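Side-chain contacts in BRAMP domain protein (Streptomyces davawensis, PDB 5MLD), which replaces the C-8 methyl group of riboflavin-5'-phosphate with an amino group, using glutamate as donor, on the way to the antibiotic roseoflavin: residues Glu69-Trp72 / Pro73-Leu76; Thr117-Phe120 / Pro121-Lys125; Phe183-Asn186 / Lys187-Phe191; Arg201-Glu205 / Thr206-Thr210. One frame throughout, in Å; residues are numbered along the deposited sequence.

Overall arrangement
Each contact is local, within one continuous stretch of the flavodoxin-like chain: a helix start in interaction 1, a turn-containing loop in 2, a helix interior in 3 and a helix end in 4. Interactions 2 and 4 touch through probable hydrogen bonds: N124 OD1 and Y208 N lie 2.8 Å apart, as do Q119 NE2 and Y208 O. Interactions 3 and 4 share helix 183-205, and interactions 2, 3 and 4 touch the second subunit. A bound aminoflavin lies about 10 Å from the side chain of W72, and those of L122 and T185 are each about 12 Å from one. The side chain of T185 is about 8 Å from that of FMN-binding C132.

Interaction 1: Glu69-Trp72 / Pro73-Leu76; sequences EDEW and PWLL
W72 lays its indole against the following turn, with CG anti to the backbone N (chi1 176°), and L76 meets it with a similarly extended first torsion (chi1 180°). The result is a CH-pi contact: L76 CB lies over one face of the indole, 4.2 Å from the centroid of the W72 six-membered ring and 23° off its normal. The two methyls of L76 spread along the ring, CD1 toward CZ2 and CD2 toward NE1. L75 comes from another direction, placing CD2 at the edge of the indole, 3.9 Å from W72 CZ3. Outside the segments, K106 makes a cation-pi contact with W72, and I103 of helix 98-107 touches both W72 and L75.

Two backbone bonds span the same turn. L76 N donates to W72 O at 2.7 Å, almost straight, and L75 N donates to E71 O at 3.2 Å. Ahead of the helix, D70 OD1 accepts from W72 N at 3.0 Å, approached from above the carboxylate plane, while D70 OD2 accepts from E50 N. The same OD1 lies against P73 CD. A water joins D70 O to W74 N, so the amide of an early helical residue has a solvent partner. The carboxylate of E71 is bound outside the segments by H47 and by D48 N.

These features describe a helix start: E71 occupies the N-cap position, D70 forms an Asx turn just before it, and helix 72-81 of the flavodoxin-like domain then begins with W72 packed over its own first turn.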
loop_
_atom_site.group_PDB
_atom_site.type_symbol
_atom_site.label_atom_id
_atom_site.label_comp_id
_atom_site.label_asym_id
_atom_site.label_seq_id
_atom_site.Cartn_x
_atom_site.Cartn_y
_atom_site.Cartn_z
ATOM N N GLU A 69 -34.150 -1.952 -6.809
ATOM C CA GLU A 69 -34.162 -0.498 -6.902
ATOM C C GLU A 69 -33.532 0.102 -5.647
ATOM O O GLU A 69 -33.993 -0.165 -4.536
ATOM C CB GLU A 69 -35.604 -0.022 -7.070
ATOM C CG GLU A 69 -35.795 1.472 -7.070
ATOM C CD GLU A 69 -37.262 1.868 -7.167
ATOM O OE1 GLU A 69 -38.054 1.098 -7.756
ATOM O OE2 GLU A 69 -37.618 2.952 -6.655
ATOM N N ASP A 70 -32.480 0.899 -5.811
ATOM C CA ASP A 70 -31.848 1.558 -4.673
ATOM C C ASP A 70 -31.595 3.016 -5.055
ATOM O O ASP A 70 -32.168 3.548 -6.016
ATOM C CB ASP A 70 -30.587 0.780 -4.249
ATOM C CG ASP A 70 -29.448 0.887 -5.265
ATOM O OD1 ASP A 70 -29.654 1.443 -6.354
ATOM O OD2 ASP A 70 -28.338 0.407 -4.968
ATOM N N GLU A 71 -30.718 3.687 -4.308
ATOM C CA GLU A 71 -30.405 5.089 -4.559
ATOM C C GLU A 71 -29.116 5.283 -5.349
ATOM O O GLU A 71 -28.626 6.415 -5.442
ATOM C CB GLU A 71 -30.304 5.861 -3.246
ATOM C CG GLU A 71 -31.589 5.927 -2.448
ATOM C CD GLU A 71 -31.423 6.796 -1.225
ATOM O OE1 GLU A 71 -31.153 8.001 -1.381
ATOM O OE2 GLU A 71 -31.517 6.268 -0.110
ATOM N N TRP A 72 -28.538 4.216 -5.885
ATOM C CA TRP A 72 -27.309 4.385 -6.658
ATOM C C TRP A 72 -27.497 5.215 -7.928
ATOM O O TRP A 72 -26.638 6.073 -8.198
ATOM C CB TRP A 72 -26.700 3.015 -6.977
ATOM C CG TRP A 72 -25.485 3.119 -7.864
ATOM C CD1 TRP A 72 -25.340 2.578 -9.107
ATOM C CD2 TRP A 72 -24.266 3.823 -7.588
ATOM N NE1 TRP A 72 -24.097 2.872 -9.612
ATOM C CE2 TRP A 72 -23.421 3.644 -8.704
ATOM C CE3 TRP A 72 -23.803 4.585 -6.509
ATOM C CZ2 TRP A 72 -22.145 4.197 -8.772
ATOM C CZ3 TRP A 72 -22.530 5.134 -6.580
ATOM C CH2 TRP A 72 -21.719 4.930 -7.704
ATOM N N PRO A 73 -28.543 5.024 -8.747
ATOM C CA PRO A 73 -28.685 5.897 -9.932
ATOM C C PRO A 73 -28.671 7.377 -9.587
ATOM O O PRO A 73 -28.012 8.171 -10.273
ATOM C CB PRO A 73 -30.030 5.457 -10.530
ATOM C CG PRO A 73 -30.133 4.013 -10.145
ATOM C CD PRO A 73 -29.549 3.942 -8.744
ATOM N N TRP A 74 -29.380 7.759 -8.522
ATOM C CA TRP A 74 -29.357 9.140 -8.046
ATOM C C TRP A 74 -27.932 9.604 -7.738
ATOM O O TRP A 74 -27.507 10.678 -8.182
ATOM C CB TRP A 74 -30.251 9.261 -6.809
ATOM C CG TRP A 74 -30.100 10.526 -6.030
ATOM C CD1 TRP A 74 -30.712 11.719 -6.283
ATOM C CD2 TRP A 74 -29.310 10.723 -4.839
ATOM N NE1 TRP A 74 -30.344 12.648 -5.336
ATOM C CE2 TRP A 74 -29.483 12.063 -4.442
ATOM C CE3 TRP A 74 -28.475 9.899 -4.081
ATOM C CZ2 TRP A 74 -28.851 12.599 -3.316
ATOM C CZ3 TRP A 74 -27.847 10.436 -2.962
ATOM C CH2 TRP A 74 -28.038 11.770 -2.593
ATOM N N LEU A 75 -27.173 8.802 -6.983
ATOM C CA LEU A 75 -25.812 9.212 -6.629
ATOM C C LEU A 75 -24.885 9.191 -7.840
ATOM O O LEU A 75 -24.048 10.089 -7.992
ATOM C CB LEU A 75 -25.253 8.318 -5.516
ATOM C CG LEU A 75 -23.844 8.640 -4.995
ATOM C CD1 LEU A 75 -23.680 10.102 -4.627
ATOM C CD2 LEU A 75 -23.475 7.739 -3.798
ATOM N N LEU A 76 -24.998 8.165 -8.691
ATOM C CA LEU A 76 -24.170 8.097 -9.896
ATOM C C LEU A 76 -24.385 9.319 -10.773
ATOM O O LEU A 76 -23.435 9.854 -11.364
ATOM C CB LEU A 76 -24.484 6.818 -10.683
ATOM C CG LEU A 76 -23.695 6.597 -11.982
ATOM C CD1 LEU A 76 -22.202 6.707 -11.733
ATOM C CD2 LEU A 76 -24.022 5.230 -12.599
HETATM O O HOH W 1 -31.752 6.155 -7.466
#

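Interaction 2: Thr117-Phe120 / Pro121-Lys125; sequences TKQF and PLYNK
Q119 and Y123 meet through a CH-pi contact, the first of three kinds of interaction in this loop. Q119 CB sits over the face of the phenol, 4.2 Å from the centroid of the Y123 ring, and the rest of the side chain stays on that side of the ring and runs out past its rim, with Q119 CD 3.7 Å from Y123 CD2. The amide and ring planes differ by only 31°. CG of Q119 lies opposite its own carbonyl carbon (chi1 -69°), and the extended chain beyond it carries the amide past the ring toward N124.

Apolar contact is added by F120. Its CD2 comes to the edge of the phenol, 3.7 Å from Y123 CE1, in an oblique aromatic pair, while F120 CB rests against P121 CD. F120 N is buried with no partner in the model.

Hydrogen bonds form the third group. N124 ND2 donates to Q119 OE1 at 3.3 Å, a long and somewhat bent bond of 141° at the hydrogen. Y123 N donates to F120 O at 3.1 Å, closing the type I turn from F120 to Y123; a type II turn from L122 to K125 follows and leads into strand 125-132. Q119 NE2 donates to Y208 O and T210 O, and N124 OD1 accepts from Y208 N. The hydroxyl of Y123 is hydrogen-bonded to N159 and N195 of the second subunit.

Chemically, the two amides are each fixed in rotation by partners on both oxygen and nitrogen, and they tie the loop to Y208.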
loop_
_atom_site.group_PDB
_atom_site.type_symbol
_atom_site.label_atom_id
_atom_site.label_comp_id
_atom_site.label_asym_id
_atom_site.label_seq_id
_atom_site.Cartn_x
_atom_site.Cartn_y
_atom_site.Cartn_z
ATOM N N THR A 117 -16.760 11.445 -27.732
ATOM C CA THR A 117 -15.404 11.715 -27.268
ATOM C C THR A 117 -14.493 10.511 -27.418
ATOM O O THR A 117 -13.268 10.684 -27.482
ATOM C CB THR A 117 -15.371 12.112 -25.797
ATOM O OG1 THR A 117 -15.892 11.021 -25.011
ATOM C CG2 THR A 117 -16.241 13.345 -25.553
ATOM N N LYS A 118 -15.056 9.302 -27.447
ATOM C CA LYS A 118 -14.266 8.081 -27.325
ATOM C C LYS A 118 -13.428 8.120 -26.048
ATOM O O LYS A 118 -12.266 7.705 -26.014
ATOM C CB LYS A 118 -13.389 7.854 -28.559
ATOM C CG LYS A 118 -14.140 7.979 -29.882
ATOM C CD LYS A 118 -15.307 7.004 -29.953
ATOM C CE LYS A 118 -16.006 7.083 -31.306
ATOM N NZ LYS A 118 -15.039 6.936 -32.432
ATOM N N GLN A 119 -14.034 8.621 -24.979
ATOM C CA GLN A 119 -13.403 8.677 -23.671
ATOM C C GLN A 119 -14.328 8.047 -22.644
ATOM O O GLN A 119 -15.541 7.962 -22.845
ATOM C CB GLN A 119 -13.080 10.116 -23.274
ATOM C CG GLN A 119 -11.982 10.741 -24.116
ATOM C CD GLN A 119 -11.884 12.232 -23.930
ATOM O OE1 GLN A 119 -12.704 12.841 -23.237
ATOM N NE2 GLN A 119 -10.873 12.841 -24.552
ATOM N N PHE A 120 -13.737 7.589 -21.536
ATOM C CA PHE A 120 -14.538 7.089 -20.430
ATOM C C PHE A 120 -15.428 8.214 -19.892
ATOM O O PHE A 120 -15.108 9.397 -20.047
ATOM C CB PHE A 120 -13.631 6.520 -19.328
ATOM C CG PHE A 120 -12.676 5.457 -19.810
ATOM C CD1 PHE A 120 -13.044 4.559 -20.814
ATOM C CD2 PHE A 120 -11.401 5.357 -19.269
ATOM C CE1 PHE A 120 -12.149 3.577 -21.258
ATOM C CE2 PHE A 120 -10.506 4.381 -19.704
ATOM C CZ PHE A 120 -10.879 3.486 -20.707
ATOM N N PRO A 121 -16.555 7.863 -19.253
ATOM C CA PRO A 121 -17.543 8.888 -18.870
ATOM C C PRO A 121 -17.026 9.932 -17.903
ATOM O O PRO A 121 -17.546 11.054 -17.898
ATOM C CB PRO A 121 -18.674 8.069 -18.227
ATOM C CG PRO A 121 -18.508 6.721 -18.744
ATOM C CD PRO A 121 -17.053 6.505 -18.998
ATOM N N LEU A 122 -16.029 9.612 -17.080
ATOM C CA LEU A 122 -15.554 10.549 -16.068
ATOM C C LEU A 122 -14.310 11.316 -16.513
ATOM O O LEU A 122 -13.702 12.028 -15.706
ATOM C CB LEU A 122 -15.301 9.804 -14.749
ATOM C CG LEU A 122 -16.558 9.108 -14.203
ATOM C CD1 LEU A 122 -16.316 8.452 -12.853
ATOM C CD2 LEU A 122 -17.726 10.084 -14.093
ATOM N N TYR A 123 -13.923 11.194 -17.776
ATOM C CA TYR A 123 -12.833 12.001 -18.313
ATOM C C TYR A 123 -13.105 13.491 -18.143
ATOM O O TYR A 123 -14.254 13.946 -18.162
ATOM C CB TYR A 123 -12.616 11.677 -19.796
ATOM C CG TYR A 123 -11.349 10.870 -20.024
ATOM C CD1 TYR A 123 -11.234 9.582 -19.526
ATOM C CD2 TYR A 123 -10.281 11.395 -20.735
ATOM C CE1 TYR A 123 -10.089 8.840 -19.719
ATOM C CE2 TYR A 123 -9.132 10.662 -20.938
ATOM C CZ TYR A 123 -9.038 9.389 -20.430
ATOM O OH TYR A 123 -7.897 8.645 -20.615
ATOM N N ASN A 124 -12.018 14.251 -17.977
ATOM C CA ASN A 124 -11.988 15.704 -17.822
ATOM C C ASN A 124 -12.505 16.184 -16.482
ATOM O O ASN A 124 -12.719 17.397 -16.307
ATOM C CB ASN A 124 -12.739 16.399 -18.956
ATOM C CG ASN A 124 -12.210 15.962 -20.278
ATOM O OD1 ASN A 124 -11.043 16.192 -20.567
ATOM N ND2 ASN A 124 -13.024 15.259 -21.057
ATOM N N LYS A 125 -12.694 15.283 -15.526
ATOM C CA LYS A 125 -13.042 15.692 -14.173
ATOM C C LYS A 125 -11.791 15.711 -13.296
ATOM O O LYS A 125 -10.708 15.260 -13.687
ATOM C CB LYS A 125 -14.125 14.766 -13.611
ATOM C CG LYS A 125 -15.418 14.825 -14.422
ATOM C CD LYS A 125 -16.403 13.793 -13.909
ATOM C CE LYS A 125 -17.678 13.829 -14.720
ATOM N NZ LYS A 125 -18.334 15.148 -14.644
#

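Interaction 3: Phe183-Asn186 / Lys187-Phe191; sequences FHTN and KLIRF
K187 runs back past F183 and H184, and its conformation is the unusual feature of this helical turn. Its first torsion is displaced from the staggered positions (chi1 100°), whereas the chain beyond CG is fully extended, so that it travels toward the preceding turn. On the way CD passes 3.8 Å from F183 CE2, and the ammonium ends 3.7 Å from that same carbon, F183 CE2, approaching the ring obliquely. K187 CE comes within 4.0 Å of H184 ND1.

F183 and H184 both have CG opposite the backbone N (chi1 170° and -171°), which brings both rings to the lysine chain. A water lies in the plane of the imidazole, 2.7 Å from H184 ND1, and accepts a hydrogen from K187 NZ. L188 touches the ring obliquely, with L188 CD1 3.6 Å from H184 NE2, while T185 CG2 and I189 CD1 meet one turn apart.

These are mostly i to i+4 contacts in the first turns of helix 183-205, which packs against the second and fourth subunits of the tetramer. Regular helical bonds underlie them, among them K187 N to F183 O and I189 N to T185 O, both 2.9 Å. N186 ND2 bonds D180 O and S223 of the second subunit, and R190 NE forms a salt bridge with E222 of that subunit.

What follows for the lysine is a buried ammonium held by three oxygens, the water and the carbonyls of T235 and A237 of the fourth subunit. With neutral acceptors alone among those named, its charge is probably stabilised by dipoles, and the nearby imidazole would probably be disfavoured as a second positive charge.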
loop_
_atom_site.group_PDB
_atom_site.type_symbol
_atom_site.label_atom_id
_atom_site.label_comp_id
_atom_site.label_asym_id
_atom_site.label_seq_id
_atom_site.Cartn_x
_atom_site.Cartn_y
_atom_site.Cartn_z
ATOM N N PHE A 183 -2.535 23.604 11.998
ATOM C CA PHE A 183 -1.981 24.421 10.919
ATOM C C PHE A 183 -1.747 23.593 9.667
ATOM O O PHE A 183 -2.133 23.992 8.562
ATOM C CB PHE A 183 -0.663 25.073 11.377
ATOM C CG PHE A 183 0.116 25.739 10.263
ATOM C CD1 PHE A 183 -0.324 26.936 9.709
ATOM C CD2 PHE A 183 1.285 25.169 9.773
ATOM C CE1 PHE A 183 0.385 27.554 8.667
ATOM C CE2 PHE A 183 2.012 25.784 8.741
ATOM C CZ PHE A 183 1.556 26.986 8.192
ATOM N N HIS A 184 -1.102 22.436 9.820
ATOM C CA HIS A 184 -0.720 21.664 8.646
ATOM C C HIS A 184 -1.952 21.213 7.868
ATOM O O HIS A 184 -2.002 21.355 6.638
ATOM C CB HIS A 184 0.143 20.476 9.077
ATOM C CG HIS A 184 0.763 19.731 7.935
ATOM N ND1 HIS A 184 1.938 20.129 7.335
ATOM C CD2 HIS A 184 0.371 18.607 7.286
ATOM C CE1 HIS A 184 2.255 19.275 6.377
ATOM N NE2 HIS A 184 1.317 18.344 6.325
ATOM N N THR A 185 -2.982 20.727 8.574
ATOM C CA THR A 185 -4.226 20.338 7.909
ATOM C C THR A 185 -4.881 21.540 7.240
ATOM O O THR A 185 -5.331 21.460 6.092
ATOM C CB THR A 185 -5.189 19.700 8.908
ATOM O OG1 THR A 185 -4.578 18.525 9.453
ATOM C CG2 THR A 185 -6.503 19.303 8.238
ATOM N N ASN A 186 -4.942 22.664 7.947
ATOM C CA ASN A 186 -5.632 23.817 7.385
ATOM C C ASN A 186 -4.923 24.328 6.140
ATOM O O ASN A 186 -5.572 24.732 5.164
ATOM C CB ASN A 186 -5.766 24.912 8.435
ATOM C CG ASN A 186 -6.956 24.682 9.348
ATOM O OD1 ASN A 186 -7.972 24.112 8.925
ATOM N ND2 ASN A 186 -6.842 25.121 10.601
ATOM N N LYS A 187 -3.597 24.268 6.123
ATOM C CA LYS A 187 -2.915 24.729 4.918
ATOM C C LYS A 187 -3.071 23.715 3.788
ATOM O O LYS A 187 -3.274 24.107 2.636
ATOM C CB LYS A 187 -1.444 25.054 5.213
ATOM C CG LYS A 187 -0.390 24.026 4.843
ATOM C CD LYS A 187 0.999 24.539 5.249
ATOM C CE LYS A 187 2.059 23.455 5.206
ATOM N NZ LYS A 187 3.330 23.920 5.842
ATOM N N LEU A 188 -3.062 22.405 4.097
ATOM C CA LEU A 188 -3.291 21.421 3.036
ATOM C C LEU A 188 -4.687 21.559 2.420
ATOM O O LEU A 188 -4.849 21.411 1.202
ATOM C CB LEU A 188 -3.086 19.997 3.565
ATOM C CG LEU A 188 -1.635 19.630 3.923
ATOM C CD1 LEU A 188 -1.539 18.131 4.146
ATOM C CD2 LEU A 188 -0.624 20.063 2.857
ATOM N N ILE A 189 -5.716 21.778 3.239
ATOM C CA ILE A 189 -7.060 21.944 2.684
ATOM C C ILE A 189 -7.076 23.102 1.693
ATOM O O ILE A 189 -7.643 23.000 0.593
ATOM C CB ILE A 189 -8.092 22.143 3.812
ATOM C CG1 ILE A 189 -8.269 20.841 4.604
ATOM C CG2 ILE A 189 -9.435 22.556 3.239
ATOM C CD1 ILE A 189 -9.163 21.003 5.835
ATOM N N ARG A 190 -6.412 24.200 2.047
ATOM C CA ARG A 190 -6.381 25.370 1.165
ATOM C C ARG A 190 -5.638 25.085 -0.138
ATOM O O ARG A 190 -6.101 25.498 -1.214
ATOM C CB ARG A 190 -5.765 26.561 1.892
ATOM C CG ARG A 190 -6.683 27.131 2.995
ATOM C CD ARG A 190 -6.023 28.280 3.787
ATOM N NE ARG A 190 -6.963 28.899 4.725
ATOM C CZ ARG A 190 -7.836 29.854 4.406
ATOM N NH1 ARG A 190 -7.887 30.336 3.165
ATOM N NH2 ARG A 190 -8.650 30.349 5.337
ATOM N N PHE A 191 -4.494 24.395 -0.063
ATOM C CA PHE A 191 -3.791 23.944 -1.267
ATOM C C PHE A 191 -4.738 23.155 -2.161
ATOM O O PHE A 191 -4.845 23.397 -3.371
ATOM C CB PHE A 191 -2.597 23.037 -0.909
ATOM C CG PHE A 191 -1.435 23.713 -0.206
ATOM C CD1 PHE A 191 -1.424 25.069 0.079
ATOM C CD2 PHE A 191 -0.330 22.950 0.155
ATOM C CE1 PHE A 191 -0.345 25.644 0.719
ATOM C CE2 PHE A 191 0.763 23.513 0.792
ATOM C CZ PHE A 191 0.759 24.865 1.078
HETATM O O HOH W 2 3.115 22.499 7.996
#

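Interaction 4: Arg201-Glu205 / Thr206-Thr210; sequences RMLQE and TPYTT
M202 O is gripped by T206 N at 2.8 Å, with a C=O...N angle of 165°, in a bond that continues the helical pattern one residue past E205. A weaker approach to the same oxygen comes from T206 OG1 at 3.4 Å, though the proton's destination is not settled. This hydroxyl takes the position between backbone N and carbonyl carbon (chi1 72°), which turns it back toward the helix and sets CG2 against E205, 3.8 Å from E205 CG. E205 N adds a weak bond to M202 O as well, so the carbonyl is approached from both the last turn and the residue beyond it.

The geometry is that of a helix C-terminus: T206 is the first residue to leave helical angles, and P207 follows it. Because proline has no N-H, L203 O receives no hydrogen from P207 N, and it is instead lined by the ring, with P207 CD at 3.6 Å from L203 O. Helix 183-205 thus gives way to the linker leading to helix 212-220.

Y208, the third residue of the linker, reaches back to the helix. Its ring is met obliquely by one methyl of L203: L203 CD2 lies 3.6 Å from Y208 CE2. The phenol hydroxyl is hydrogen-bonded to S155. H198 of the second subunit meets the ring of Y208 at about 45° between planes and its NE2 is hydrogen-bonded to T206 O, while M202 and T206 pack against T206 and M202 of that subunit.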
loop_
_atom_site.group_PDB
_atom_site.type_symbol
_atom_site.label_atom_id
_atom_site.label_comp_id
_atom_site.label_asym_id
_atom_site.label_seq_id
_atom_site.Cartn_x
_atom_site.Cartn_y
_atom_site.Cartn_z
ATOM N N ARG A 201 -11.244 24.386 -13.867
ATOM C CA ARG A 201 -11.487 25.453 -14.838
ATOM C C ARG A 201 -10.689 25.212 -16.112
ATOM O O ARG A 201 -11.198 25.415 -17.220
ATOM C CB ARG A 201 -11.142 26.820 -14.241
ATOM C CG ARG A 201 -12.119 27.309 -13.173
ATOM C CD ARG A 201 -11.830 28.740 -12.730
ATOM N NE ARG A 201 -10.611 28.832 -11.928
ATOM C CZ ARG A 201 -10.589 28.866 -10.596
ATOM N NH1 ARG A 201 -11.720 28.834 -9.903
ATOM N NH2 ARG A 201 -9.431 28.949 -9.953
ATOM N N MET A 202 -9.437 24.764 -15.972
ATOM C CA MET A 202 -8.625 24.411 -17.135
ATOM C C MET A 202 -9.303 23.351 -17.992
ATOM O O MET A 202 -9.430 23.507 -19.213
ATOM C CB MET A 202 -7.254 23.898 -16.694
ATOM C CG MET A 202 -6.321 24.913 -16.077
ATOM S SD MET A 202 -4.826 24.038 -15.541
ATOM C CE MET A 202 -4.113 23.562 -17.115
ATOM N N LEU A 203 -9.717 22.240 -17.375
ATOM C CA LEU A 203 -10.267 21.140 -18.157
ATOM C C LEU A 203 -11.631 21.475 -18.739
ATOM O O LEU A 203 -12.027 20.871 -19.742
ATOM C CB LEU A 203 -10.344 19.880 -17.292
ATOM C CG LEU A 203 -8.998 19.220 -17.011
ATOM C CD1 LEU A 203 -9.178 18.112 -15.987
ATOM C CD2 LEU A 203 -8.404 18.656 -18.293
ATOM N N GLN A 204 -12.353 22.421 -18.133
ATOM C CA GLN A 204 -13.593 22.900 -18.733
ATOM C C GLN A 204 -13.318 23.630 -20.041
ATOM O O GLN A 204 -14.088 23.514 -21.000
ATOM C CB GLN A 204 -14.324 23.813 -17.755
ATOM C CG GLN A 204 -15.535 24.505 -18.366
ATOM C CD GLN A 204 -16.240 25.413 -17.381
ATOM O OE1 GLN A 204 -15.648 26.351 -16.843
ATOM N NE2 GLN A 204 -17.513 25.128 -17.126
ATOM N N GLU A 205 -12.212 24.366 -20.106
ATOM C CA GLU A 205 -11.896 25.118 -21.313
ATOM C C GLU A 205 -11.180 24.260 -22.352
ATOM O O GLU A 205 -11.439 24.393 -23.553
ATOM C CB GLU A 205 -11.054 26.340 -20.953
ATOM C CG GLU A 205 -10.749 27.240 -22.128
ATOM C CD GLU A 205 -12.003 27.754 -22.824
ATOM O OE1 GLU A 205 -13.046 27.939 -22.153
ATOM O OE2 GLU A 205 -11.943 27.962 -24.055
ATOM N N THR A 206 -10.264 23.390 -21.929
ATOM C CA THR A 206 -9.430 22.618 -22.855
ATOM C C THR A 206 -9.415 21.160 -22.419
ATOM O O THR A 206 -8.421 20.673 -21.865
ATOM C CB THR A 206 -8.009 23.187 -22.938
ATOM O OG1 THR A 206 -7.300 22.897 -21.728
ATOM C CG2 THR A 206 -8.047 24.689 -23.104
ATOM N N PRO A 207 -10.501 20.428 -22.660
ATOM C CA PRO A 207 -10.543 19.016 -22.271
ATOM C C PRO A 207 -9.530 18.188 -23.046
ATOM O O PRO A 207 -9.047 18.589 -24.107
ATOM C CB PRO A 207 -11.973 18.598 -22.618
ATOM C CG PRO A 207 -12.395 19.564 -23.689
ATOM C CD PRO A 207 -11.752 20.862 -23.302
ATOM N N TYR A 208 -9.206 17.015 -22.493
ATOM C CA TYR A 208 -8.434 16.034 -23.247
ATOM C C TYR A 208 -9.163 15.742 -24.553
ATOM O O TYR A 208 -10.394 15.646 -24.574
ATOM C CB TYR A 208 -8.241 14.735 -22.443
ATOM C CG TYR A 208 -7.454 14.921 -21.162
ATOM C CD1 TYR A 208 -6.060 14.980 -21.175
ATOM C CD2 TYR A 208 -8.102 15.055 -19.936
ATOM C CE1 TYR A 208 -5.339 15.169 -20.001
ATOM C CE2 TYR A 208 -7.396 15.247 -18.771
ATOM C CZ TYR A 208 -6.022 15.300 -18.797
ATOM O OH TYR A 208 -5.321 15.498 -17.625
ATOM N N THR A 209 -8.403 15.654 -25.649
ATOM C CA THR A 209 -8.942 15.263 -26.948
ATOM C C THR A 209 -8.573 13.835 -27.306
ATOM O O THR A 209 -8.877 13.385 -28.415
ATOM C CB THR A 209 -8.457 16.213 -28.057
ATOM O OG1 THR A 209 -7.024 16.219 -28.100
ATOM C CG2 THR A 209 -8.976 17.621 -27.814
ATOM N N THR A 210 -7.923 13.123 -26.390
ATOM C CA THR A 210 -7.499 11.752 -26.624
ATOM C C THR A 210 -8.670 10.894 -27.061
ATOM O O THR A 210 -9.737 10.923 -26.444
ATOM C CB THR A 210 -6.894 11.164 -25.344
ATOM O OG1 THR A 210 -5.890 12.045 -24.837
ATOM C CG2 THR A 210 -6.289 9.785 -25.624
#